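Local coordinates for phage terminase large subunit (PDB 7KS4), which probably acts as the ATP-driven motor that packs viral DNA into empty capsids and as the genome-cutting nuclease, represented here by its N-terminal ATPase domain, at residues V151-A156 and S162-A167; K135-P140 and M158-V163; D13-L18 and E55-L60; H25-I30 and S49-V54. All coordinates share one frame; numbering follows the deposited sequence.

Contact 1. Residues V151-A156 and S162-A167; sequences VILDEA and SVWSEA
W164 brings the CE3-CZ3 side of its six-membered ring up to L153 and V151, and it carries nearly all of the contact made by 162-167. The CB bond leaves the helix pointing neither at the strand nor away from it. CG then turns anti to the backbone N (chi1 169°), and this swing carries the benzo half of the indole across the gap. CE3 arrives first and rests on CD2 of L153 at 4.0 Å; the methyl comes in obliquely, and the two side chains run roughly perpendicular to each other. One atom further round, CZ3 reaches CG1 of V151 at 4.5 Å, with that methyl at the rim of the ring and close to its plane. NE1 lies on the far rim, turned from the strand. The contact is thus purely apolar and small, 107 Å² in all, but fully buried. Two further rings pack on the indole: W190 nearly parallel to it, F194 edge-to-face. V151 and L153 belong to the predicted Walker B strand, hydrogen-bonded to strand 178-183 on one flank and, through I152, to strand 67-72 on the other. Helix 161-175, whose I168 and L172 also reach V151, forms the crossover of the beta-alpha-beta unit 150-153, 161-175, 178-183.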
# COMPACT_ATOMS: atom_id res chain seq x y z
N VAL A 151 4.23 -6.41 -1.73
CA VAL A 151 3.41 -6.49 -0.53
C VAL A 151 3.02 -5.08 -0.13
O VAL A 151 3.80 -4.13 -0.29
CB VAL A 151 4.14 -7.21 0.62
CG1 VAL A 151 5.39 -6.44 1.03
CG2 VAL A 151 3.21 -7.39 1.80
N ILE A 152 1.79 -4.94 0.37
CA ILE A 152 1.30 -3.70 0.95
C ILE A 152 1.01 -3.96 2.41
O ILE A 152 0.28 -4.90 2.75
CB ILE A 152 0.03 -3.21 0.22
CG1 ILE A 152 0.34 -2.96 -1.25
CG2 ILE A 152 -0.51 -1.95 0.90
CD1 ILE A 152 -0.87 -3.11 -2.17
N LEU A 153 1.58 -3.13 3.29
CA LEU A 153 1.27 -3.15 4.71
C LEU A 153 0.41 -1.93 5.00
O LEU A 153 0.88 -0.80 4.87
CB LEU A 153 2.53 -3.14 5.58
CG LEU A 153 3.22 -4.49 5.80
CD1 LEU A 153 3.85 -4.99 4.53
CD2 LEU A 153 4.25 -4.38 6.92
N ASP A 154 -0.84 -2.17 5.38
CA ASP A 154 -1.78 -1.11 5.70
C ASP A 154 -1.83 -0.95 7.22
O ASP A 154 -1.79 -1.94 7.95
CB ASP A 154 -3.16 -1.43 5.15
CG ASP A 154 -4.11 -0.25 5.21
OD1 ASP A 154 -3.64 0.91 5.23
OD2 ASP A 154 -5.33 -0.48 5.24
N GLU A 155 -1.92 0.30 7.67
CA GLU A 155 -1.75 0.63 9.09
C GLU A 155 -0.59 -0.15 9.70
O GLU A 155 -0.69 -0.80 10.74
CB GLU A 155 -3.05 0.40 9.86
CG GLU A 155 -3.98 1.62 9.82
CD GLU A 155 -3.30 2.89 10.35
OE1 GLU A 155 -3.00 2.96 11.56
OE2 GLU A 155 -3.04 3.81 9.54
N ALA A 156 0.55 -0.03 9.02
CA ALA A 156 1.75 -0.79 9.38
C ALA A 156 2.22 -0.50 10.79
O ALA A 156 2.77 -1.39 11.45
CB ALA A 156 2.86 -0.47 8.38
N SER A 162 7.60 -8.12 14.13
CA SER A 162 7.92 -9.52 13.86
C SER A 162 7.21 -10.02 12.61
O SER A 162 7.75 -10.85 11.87
CB SER A 162 7.53 -10.38 15.07
OG SER A 162 6.16 -10.23 15.38
N VAL A 163 5.98 -9.56 12.37
CA VAL A 163 5.30 -9.94 11.13
C VAL A 163 6.15 -9.53 9.93
O VAL A 163 6.34 -10.32 9.00
CB VAL A 163 3.89 -9.31 11.09
CG1 VAL A 163 3.17 -9.69 9.79
CG2 VAL A 163 3.06 -9.77 12.29
N TRP A 164 6.70 -8.32 9.96
CA TRP A 164 7.58 -7.89 8.87
C TRP A 164 8.86 -8.72 8.85
O TRP A 164 9.18 -9.37 7.84
CB TRP A 164 7.91 -6.40 9.01
CG TRP A 164 9.01 -6.00 8.08
CD1 TRP A 164 10.33 -5.86 8.39
CD2 TRP A 164 8.89 -5.74 6.67
NE1 TRP A 164 11.04 -5.52 7.27
CE2 TRP A 164 10.19 -5.44 6.20
CE3 TRP A 164 7.83 -5.74 5.76
CZ2 TRP A 164 10.44 -5.13 4.87
CZ3 TRP A 164 8.08 -5.43 4.45
CH2 TRP A 164 9.38 -5.13 4.01
N SER A 165 9.61 -8.72 9.96
CA SER A 165 10.96 -9.27 9.93
C SER A 165 10.95 -10.76 9.60
O SER A 165 11.84 -11.25 8.89
CB SER A 165 11.66 -9.03 11.27
OG SER A 165 11.00 -9.71 12.32
N GLU A 166 9.98 -11.49 10.12
CA GLU A 166 9.98 -12.94 10.02
C GLU A 166 9.08 -13.48 8.91
O GLU A 166 9.45 -14.46 8.25
CB GLU A 166 9.56 -13.55 11.37
CG GLU A 166 10.49 -13.15 12.52
CD GLU A 166 10.00 -13.63 13.88
OE1 GLU A 166 8.95 -14.31 13.92
OE2 GLU A 166 10.66 -13.34 14.89
N ALA A 167 7.93 -12.86 8.67
CA ALA A 167 6.92 -13.45 7.80
C ALA A 167 6.79 -12.77 6.44
O ALA A 167 6.19 -13.36 5.54
CB ALA A 167 5.55 -13.44 8.49

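Contact 2. Residues K135-P140 and M158-V163; sequences KSADRP and MIPFSV
A137, V163 and I159 account for most of the surface hidden here, and the methyl of A137 is where the others converge. A137 is the second residue of a type I turn, S136 to R139, that follows strand 126-136; its CB projects straight at the segment 158-163. I159 supplies the nearest atom, CG2 at 4.0 Å from A137 CB. With CG1 anti to the carbonyl carbon (chi1 -65°), both gamma carbons of I159 stay near the alanine, CG1 lying 4.2 Å from the same CB. V163, in the first turn of helix 161-175, comes in from another direction with CG2, which stands 4.4 Å from A137 CB. The P160 ring adds its CD to the same apolar patch, while the same proline accepts V163 N at its carbonyl in a 3.0 Å bond at the start of the helix. Backbone bonds from A137 to A72 and from D138 to P73 tie the turn to the end of strand 67-72, and I159 O receives the indole N-H of W190. The arrangement belongs to the P-loop NTPase core: a turn at the end of one sheet strand packs on the loop that follows Walker B, where the I159 side chain lies about 6 Å from that of E155, the predicted catalytic residue.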
# COMPACT_ATOMS: atom_id res chain seq x y z
N LYS A 135 -4.40 -10.41 3.95
CA LYS A 135 -3.87 -11.10 5.12
C LYS A 135 -4.03 -10.21 6.34
O LYS A 135 -4.11 -8.98 6.24
CB LYS A 135 -2.40 -11.48 4.94
CG LYS A 135 -2.14 -12.53 3.87
CD LYS A 135 -2.76 -13.86 4.25
CE LYS A 135 -2.41 -14.94 3.26
NZ LYS A 135 -3.09 -16.22 3.60
N SER A 136 -4.07 -10.85 7.51
CA SER A 136 -4.31 -10.20 8.79
C SER A 136 -3.15 -10.48 9.74
O SER A 136 -2.72 -11.63 9.88
CB SER A 136 -5.61 -10.69 9.42
OG SER A 136 -5.63 -10.42 10.81
N ALA A 137 -2.67 -9.42 10.40
CA ALA A 137 -1.60 -9.58 11.39
C ALA A 137 -2.08 -10.34 12.62
O ALA A 137 -1.29 -11.05 13.25
CB ALA A 137 -1.05 -8.22 11.80
N ASP A 138 -3.36 -10.19 13.00
CA ASP A 138 -3.90 -10.89 14.16
C ASP A 138 -4.25 -12.34 13.85
O ASP A 138 -4.97 -12.98 14.63
CB ASP A 138 -5.13 -10.16 14.71
CG ASP A 138 -6.31 -10.15 13.75
OD1 ASP A 138 -6.29 -10.91 12.76
OD2 ASP A 138 -7.27 -9.39 14.00
N ARG A 139 -3.77 -12.87 12.73
CA ARG A 139 -3.89 -14.29 12.41
C ARG A 139 -2.55 -14.76 11.86
O ARG A 139 -2.43 -15.12 10.69
CB ARG A 139 -5.02 -14.54 11.41
CG ARG A 139 -6.39 -14.08 11.90
CD ARG A 139 -6.92 -14.96 13.03
NE ARG A 139 -8.17 -14.43 13.57
CZ ARG A 139 -9.34 -14.48 12.94
NH1 ARG A 139 -9.44 -15.02 11.73
NH2 ARG A 139 -10.43 -13.97 13.52
N PRO A 140 -1.51 -14.76 12.70
CA PRO A 140 -0.19 -15.21 12.22
C PRO A 140 -0.21 -16.61 11.62
O PRO A 140 0.66 -16.93 10.80
CB PRO A 140 0.68 -15.16 13.49
CG PRO A 140 -0.02 -14.23 14.41
CD PRO A 140 -1.48 -14.36 14.11
N MET A 158 0.68 -0.30 13.37
CA MET A 158 -0.05 -1.16 14.29
C MET A 158 0.24 -2.64 14.08
O MET A 158 -0.31 -3.48 14.80
CB MET A 158 -1.56 -0.90 14.15
CG MET A 158 -1.99 0.43 14.73
SD MET A 158 -1.80 0.49 16.53
CE MET A 158 -3.17 -0.54 17.06
N ILE A 159 1.09 -2.99 13.12
CA ILE A 159 1.47 -4.37 12.86
C ILE A 159 2.77 -4.66 13.62
O ILE A 159 3.71 -3.87 13.50
CB ILE A 159 1.66 -4.63 11.35
CG1 ILE A 159 0.31 -4.47 10.62
CG2 ILE A 159 2.23 -6.02 11.10
CD1 ILE A 159 0.42 -4.54 9.11
N PRO A 160 2.85 -5.74 14.38
CA PRO A 160 4.11 -6.04 15.09
C PRO A 160 5.27 -6.20 14.13
O PRO A 160 5.14 -6.82 13.07
CB PRO A 160 3.80 -7.35 15.83
CG PRO A 160 2.31 -7.39 15.95
CD PRO A 160 1.79 -6.71 14.71
N PHE A 161 6.42 -5.63 14.50
CA PHE A 161 7.60 -5.73 13.65
C PHE A 161 7.89 -7.17 13.24
O PHE A 161 8.37 -7.42 12.13
CB PHE A 161 8.83 -5.15 14.35
CG PHE A 161 10.07 -5.18 13.50
CD1 PHE A 161 10.13 -4.46 12.32
CD2 PHE A 161 11.16 -5.95 13.87
CE1 PHE A 161 11.26 -4.50 11.52
CE2 PHE A 161 12.30 -5.98 13.08
CZ PHE A 161 12.34 -5.25 11.90
N SER A 162 7.60 -8.12 14.13
CA SER A 162 7.92 -9.52 13.86
C SER A 162 7.21 -10.02 12.61
O SER A 162 7.75 -10.85 11.87
CB SER A 162 7.53 -10.38 15.07
OG SER A 162 6.16 -10.23 15.38
N VAL A 163 5.98 -9.56 12.37
CA VAL A 163 5.30 -9.94 11.13
C VAL A 163 6.15 -9.53 9.93
O VAL A 163 6.34 -10.32 9.00
CB VAL A 163 3.89 -9.31 11.09
CG1 VAL A 163 3.17 -9.69 9.79
CG2 VAL A 163 3.06 -9.77 12.29

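Contact 3. Residues D13-L18 and E55-L60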
# COMPACT_ATOMS: atom_id res chain seq x y z
N ASP A 13 0.26 7.48 -16.76
CA ASP A 13 -0.95 8.28 -16.90
C ASP A 13 -2.00 7.54 -17.73
O ASP A 13 -3.19 7.59 -17.41
CB ASP A 13 -0.63 9.63 -17.54
CG ASP A 13 0.17 10.54 -16.62
OD1 ASP A 13 0.10 10.36 -15.38
OD2 ASP A 13 0.88 11.43 -17.13
N LYS A 14 -1.57 6.86 -18.79
CA LYS A 14 -2.50 6.07 -19.58
C LYS A 14 -3.15 4.97 -18.74
O LYS A 14 -4.35 4.72 -18.85
CB LYS A 14 -1.78 5.46 -20.79
CG LYS A 14 -1.01 6.46 -21.63
CD LYS A 14 -1.57 6.60 -23.03
CE LYS A 14 -0.94 5.59 -23.98
NZ LYS A 14 -1.58 5.65 -25.32
N PHE A 15 -2.37 4.32 -17.89
CA PHE A 15 -2.95 3.30 -17.03
C PHE A 15 -3.89 3.91 -16.00
O PHE A 15 -4.97 3.36 -15.74
CB PHE A 15 -1.86 2.48 -16.34
CG PHE A 15 -2.36 1.21 -15.72
CD1 PHE A 15 -2.47 0.06 -16.48
CD2 PHE A 15 -2.73 1.17 -14.39
CE1 PHE A 15 -2.94 -1.12 -15.91
CE2 PHE A 15 -3.20 0.00 -13.82
CZ PHE A 15 -3.31 -1.14 -14.58
N PHE A 16 -3.51 5.03 -15.39
CA PHE A 16 -4.42 5.73 -14.49
C PHE A 16 -5.74 6.05 -15.18
O PHE A 16 -6.82 5.85 -14.61
CB PHE A 16 -3.79 7.03 -13.99
CG PHE A 16 -2.56 6.85 -13.14
CD1 PHE A 16 -2.36 5.69 -12.41
CD2 PHE A 16 -1.61 7.86 -13.07
CE1 PHE A 16 -1.22 5.54 -11.62
CE2 PHE A 16 -0.48 7.71 -12.28
CZ PHE A 16 -0.29 6.55 -11.56
N GLU A 17 -5.66 6.57 -16.40
CA GLU A 17 -6.87 6.92 -17.14
C GLU A 17 -7.76 5.70 -17.36
O GLU A 17 -8.99 5.80 -17.27
CB GLU A 17 -6.46 7.55 -18.47
CG GLU A 17 -7.60 8.14 -19.26
CD GLU A 17 -7.98 9.54 -18.80
OE1 GLU A 17 -7.70 9.88 -17.62
OE2 GLU A 17 -8.55 10.30 -19.61
N LEU A 18 -7.16 4.54 -17.66
CA LEU A 18 -7.95 3.31 -17.72
C LEU A 18 -8.65 3.04 -16.40
O LEU A 18 -9.81 2.60 -16.37
CB LEU A 18 -7.06 2.12 -18.10
CG LEU A 18 -6.59 2.02 -19.56
CD1 LEU A 18 -5.61 0.85 -19.72
CD2 LEU A 18 -7.78 1.85 -20.49
N GLU A 55 -1.59 0.38 -7.19
CA GLU A 55 -0.33 -0.33 -7.35
C GLU A 55 -0.56 -1.82 -7.55
O GLU A 55 0.06 -2.45 -8.42
CB GLU A 55 0.57 -0.09 -6.13
CG GLU A 55 1.08 1.35 -6.00
CD GLU A 55 2.30 1.62 -6.86
OE1 GLU A 55 3.05 0.66 -7.16
OE2 GLU A 55 2.51 2.79 -7.25
N ALA A 56 -1.44 -2.41 -6.74
CA ALA A 56 -1.74 -3.84 -6.86
C ALA A 56 -2.36 -4.17 -8.21
O ALA A 56 -1.98 -5.15 -8.86
CB ALA A 56 -2.65 -4.27 -5.72
N VAL A 57 -3.34 -3.37 -8.65
CA VAL A 57 -3.98 -3.62 -9.94
C VAL A 57 -2.94 -3.64 -11.05
O VAL A 57 -2.93 -4.54 -11.90
CB VAL A 57 -5.06 -2.56 -10.23
CG1 VAL A 57 -5.65 -2.80 -11.62
CG2 VAL A 57 -6.17 -2.60 -9.19
N PHE A 58 -2.05 -2.65 -11.06
CA PHE A 58 -1.04 -2.57 -12.10
C PHE A 58 -0.18 -3.84 -12.13
O PHE A 58 0.04 -4.43 -13.19
CB PHE A 58 -0.17 -1.33 -11.89
CG PHE A 58 0.88 -1.16 -12.94
CD1 PHE A 58 0.54 -0.77 -14.22
CD2 PHE A 58 2.21 -1.41 -12.64
CE1 PHE A 58 1.51 -0.62 -15.19
CE2 PHE A 58 3.18 -1.26 -13.60
CZ PHE A 58 2.83 -0.86 -14.88
N GLU A 59 0.31 -4.27 -10.97
CA GLU A 59 1.15 -5.46 -10.92
C GLU A 59 0.44 -6.67 -11.51
O GLU A 59 1.03 -7.44 -12.28
CB GLU A 59 1.58 -5.75 -9.49
CG GLU A 59 2.59 -4.77 -8.93
CD GLU A 59 3.98 -4.93 -9.52
OE1 GLU A 59 4.35 -6.05 -9.89
OE2 GLU A 59 4.69 -3.91 -9.61
N LEU A 60 -0.84 -6.86 -11.16
CA LEU A 60 -1.53 -8.09 -11.56
C LEU A 60 -1.68 -8.18 -13.08
O LEU A 60 -1.63 -9.28 -13.63
CB LEU A 60 -2.90 -8.17 -10.88
CG LEU A 60 -2.85 -8.24 -9.35
CD1 LEU A 60 -4.25 -8.15 -8.76
CD2 LEU A 60 -2.15 -9.52 -8.87
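F15 and F58 meet as a T-shaped pair, with the edge of F58 directed at the face of F15. The planes stand at 86° and the ring centroids are 5.0 Å apart. Of the F58 ring it is CD1 that makes the approach: it sits 3.6 Å above the F15 ring, over its centre, and is therefore almost equally far from several ring carbons, for instance 3.8 Å from both CG and CD2 of F15. Such a geometry sets the slightly positive C-H edge of one ring against the electron-rich face of the other.

Each phenylalanine has CG anti to its backbone N (chi1 -166° for F15 and -179° for F58), but the two are used differently. F15 points squarely at the other helix and pushes its ring deep enough for CZ to reach the backbone, 3.7 Å from F58 CA, while CE2 lies 3.8 Å from F58 CB. F58 leaves its own helix more tangentially, and its ring turns its CD1 edge onto the face of F15. V57 then meets the rim of the F15 ring near its plane, with CG1 4.1 Å from CZ. All of these contacts are carbon to carbon.

L92 of helix 75-92 also touches F15, and K88 of that helix touches V57, whereas P11 packs on F58. Helix 13-19 thereby lies against helix 48-62 on its side remote from the sheet, since A56 and E59 of helix 48-62 turn to F150, and A56 also to I152, on strand 150-153.

Contact 4. Residues H25-I30 and S49-V54; sequences HVQLAI and SEAASV. With SO4 (sulfate ion), chain B.
Q27 holds its CG anti to the carbonyl carbon (chi1 -63°) and runs on extended, a course that draws its chain across A51 and E50 of helix 48-62. CG passes 4.0 Å from A51 CB, and beyond it NE2 comes 3.9 Å from E50 CB. E50 sets out anti to its backbone N and then bends at chi2 (70°), which takes its carboxylate away from the glutamine to salt bridges with R84 and K88. The pair therefore meets through the aliphatic base of the glutamate. Within helix 48-62, E50 O accepts both V54 N and S53 OG, the latter at 2.7 Å and tilted 24° from the carbonyl plane.

Two residues before Q27, at the start of helix 25-32, H25 turns the ND1 edge of its ring toward a sulfate probably taken from the crystallisation liquor. ND1 bonds to sulfate O1 there, though the modelled separation is too short to be trusted; H25 N adds a weak bond to the same oxygen.

The amide of Q27 is held at both its ends: OE1 accepts H24 N, while NE2 donates to G47 O of the P-loop. NE2 is thereby presented to the imidazole-ring nitrogen of the ADP purine, to which it also donates, with A51 backing the chain. That bond alone would not tell adenine from guanine.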
# COMPACT_ATOMS: atom_id res chain seq x y z
N HIS A 25 -1.15 14.91 -5.37
CA HIS A 25 0.29 15.09 -5.44
C HIS A 25 1.02 14.03 -4.62
O HIS A 25 2.06 13.52 -5.06
CB HIS A 25 0.68 16.51 -4.98
CG HIS A 25 0.35 16.81 -3.55
ND1 HIS A 25 -0.94 17.02 -3.11
CD2 HIS A 25 1.14 16.98 -2.47
CE1 HIS A 25 -0.93 17.28 -1.81
NE2 HIS A 25 0.33 17.27 -1.40
N VAL A 26 0.49 13.66 -3.46
CA VAL A 26 1.18 12.70 -2.61
C VAL A 26 1.07 11.30 -3.19
O VAL A 26 2.03 10.53 -3.17
CB VAL A 26 0.65 12.75 -1.17
CG1 VAL A 26 1.53 11.87 -0.27
CG2 VAL A 26 0.63 14.17 -0.66
N GLN A 27 -0.12 10.93 -3.68
CA GLN A 27 -0.29 9.66 -4.37
C GLN A 27 0.64 9.58 -5.57
O GLN A 27 1.31 8.56 -5.79
CB GLN A 27 -1.74 9.48 -4.80
CG GLN A 27 -2.72 9.41 -3.66
CD GLN A 27 -4.15 9.53 -4.13
OE1 GLN A 27 -4.47 10.38 -4.97
NE2 GLN A 27 -5.02 8.67 -3.62
N LEU A 28 0.67 10.64 -6.38
CA LEU A 28 1.54 10.66 -7.54
C LEU A 28 3.00 10.45 -7.14
O LEU A 28 3.73 9.71 -7.80
CB LEU A 28 1.37 11.97 -8.30
CG LEU A 28 1.94 12.05 -9.72
CD1 LEU A 28 1.39 10.94 -10.60
CD2 LEU A 28 1.60 13.41 -10.30
N ALA A 29 3.43 11.10 -6.06
CA ALA A 29 4.81 10.93 -5.62
C ALA A 29 5.10 9.47 -5.28
O ALA A 29 6.15 8.93 -5.64
CB ALA A 29 5.11 11.82 -4.42
N ILE A 30 4.16 8.80 -4.61
CA ILE A 30 4.31 7.38 -4.30
C ILE A 30 4.43 6.57 -5.58
O ILE A 30 5.28 5.68 -5.70
CB ILE A 30 3.13 6.90 -3.43
CG1 ILE A 30 3.21 7.56 -2.05
CG2 ILE A 30 3.12 5.35 -3.33
CD1 ILE A 30 2.05 7.26 -1.14
N SER A 49 -5.24 4.22 0.85
CA SER A 49 -5.89 3.00 0.39
C SER A 49 -6.00 2.97 -1.13
O SER A 49 -5.75 1.94 -1.77
CB SER A 49 -7.29 2.86 0.99
OG SER A 49 -7.27 2.40 2.32
N GLU A 50 -6.42 4.10 -1.72
CA GLU A 50 -6.62 4.14 -3.16
C GLU A 50 -5.31 3.93 -3.89
O GLU A 50 -5.24 3.15 -4.86
CB GLU A 50 -7.25 5.48 -3.56
CG GLU A 50 -7.89 5.45 -4.93
CD GLU A 50 -9.15 4.62 -4.97
OE1 GLU A 50 -9.62 4.19 -3.89
OE2 GLU A 50 -9.68 4.38 -6.08
N ALA A 51 -4.26 4.64 -3.47
CA ALA A 51 -2.97 4.53 -4.13
C ALA A 51 -2.42 3.11 -4.05
O ALA A 51 -1.89 2.58 -5.03
CB ALA A 51 -1.98 5.52 -3.52
N ALA A 52 -2.55 2.48 -2.88
CA ALA A 52 -2.09 1.11 -2.75
C ALA A 52 -2.87 0.18 -3.67
O ALA A 52 -2.29 -0.73 -4.28
CB ALA A 52 -2.20 0.65 -1.30
N SER A 53 -4.18 0.38 -3.77
CA SER A 53 -4.98 -0.50 -4.63
C SER A 53 -4.56 -0.36 -6.08
O SER A 53 -4.47 -1.36 -6.81
CB SER A 53 -6.47 -0.19 -4.45
OG SER A 53 -6.86 0.99 -5.13
N VAL A 54 -4.27 0.87 -6.52
CA VAL A 54 -3.82 1.08 -7.90
C VAL A 54 -2.52 0.34 -8.16
O VAL A 54 -2.32 -0.24 -9.23
CB VAL A 54 -3.69 2.58 -8.19
CG1 VAL A 54 -3.04 2.81 -9.56
CG2 VAL A 54 -5.06 3.23 -8.14
S SO4 B . -3.55 18.14 -5.43
O1 SO4 B . -3.10 17.40 -4.26
O2 SO4 B . -4.87 17.66 -5.82
O3 SO4 B . -3.61 19.56 -5.13
O4 SO4 B . -2.61 17.92 -6.53

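Contacts 1 and 2 share S162 and V163, with centres 6 Å apart, and touch where I159 CD1 meets D154 O at 3.6 Å. Contact 1 holds the Walker B residues D154 and E155, and the I159 side chain of contact 2 lies about 11 Å from the bound magnesium. Contacts 3 and 4 both use helix 48-62, their centres 11 Å apart, and join through F16 CE1 on V54 CG1 at 3.9 Å. I152 connects the two pairs: its CD1 packs on A56 CB at 4.1 Å. The bound ADP is reached directly in contact 4, through Q27 and S49, while the side chain of L153 in contact 1 lies about 12 Å from it and that of V57 in contact 3 about 13 Å.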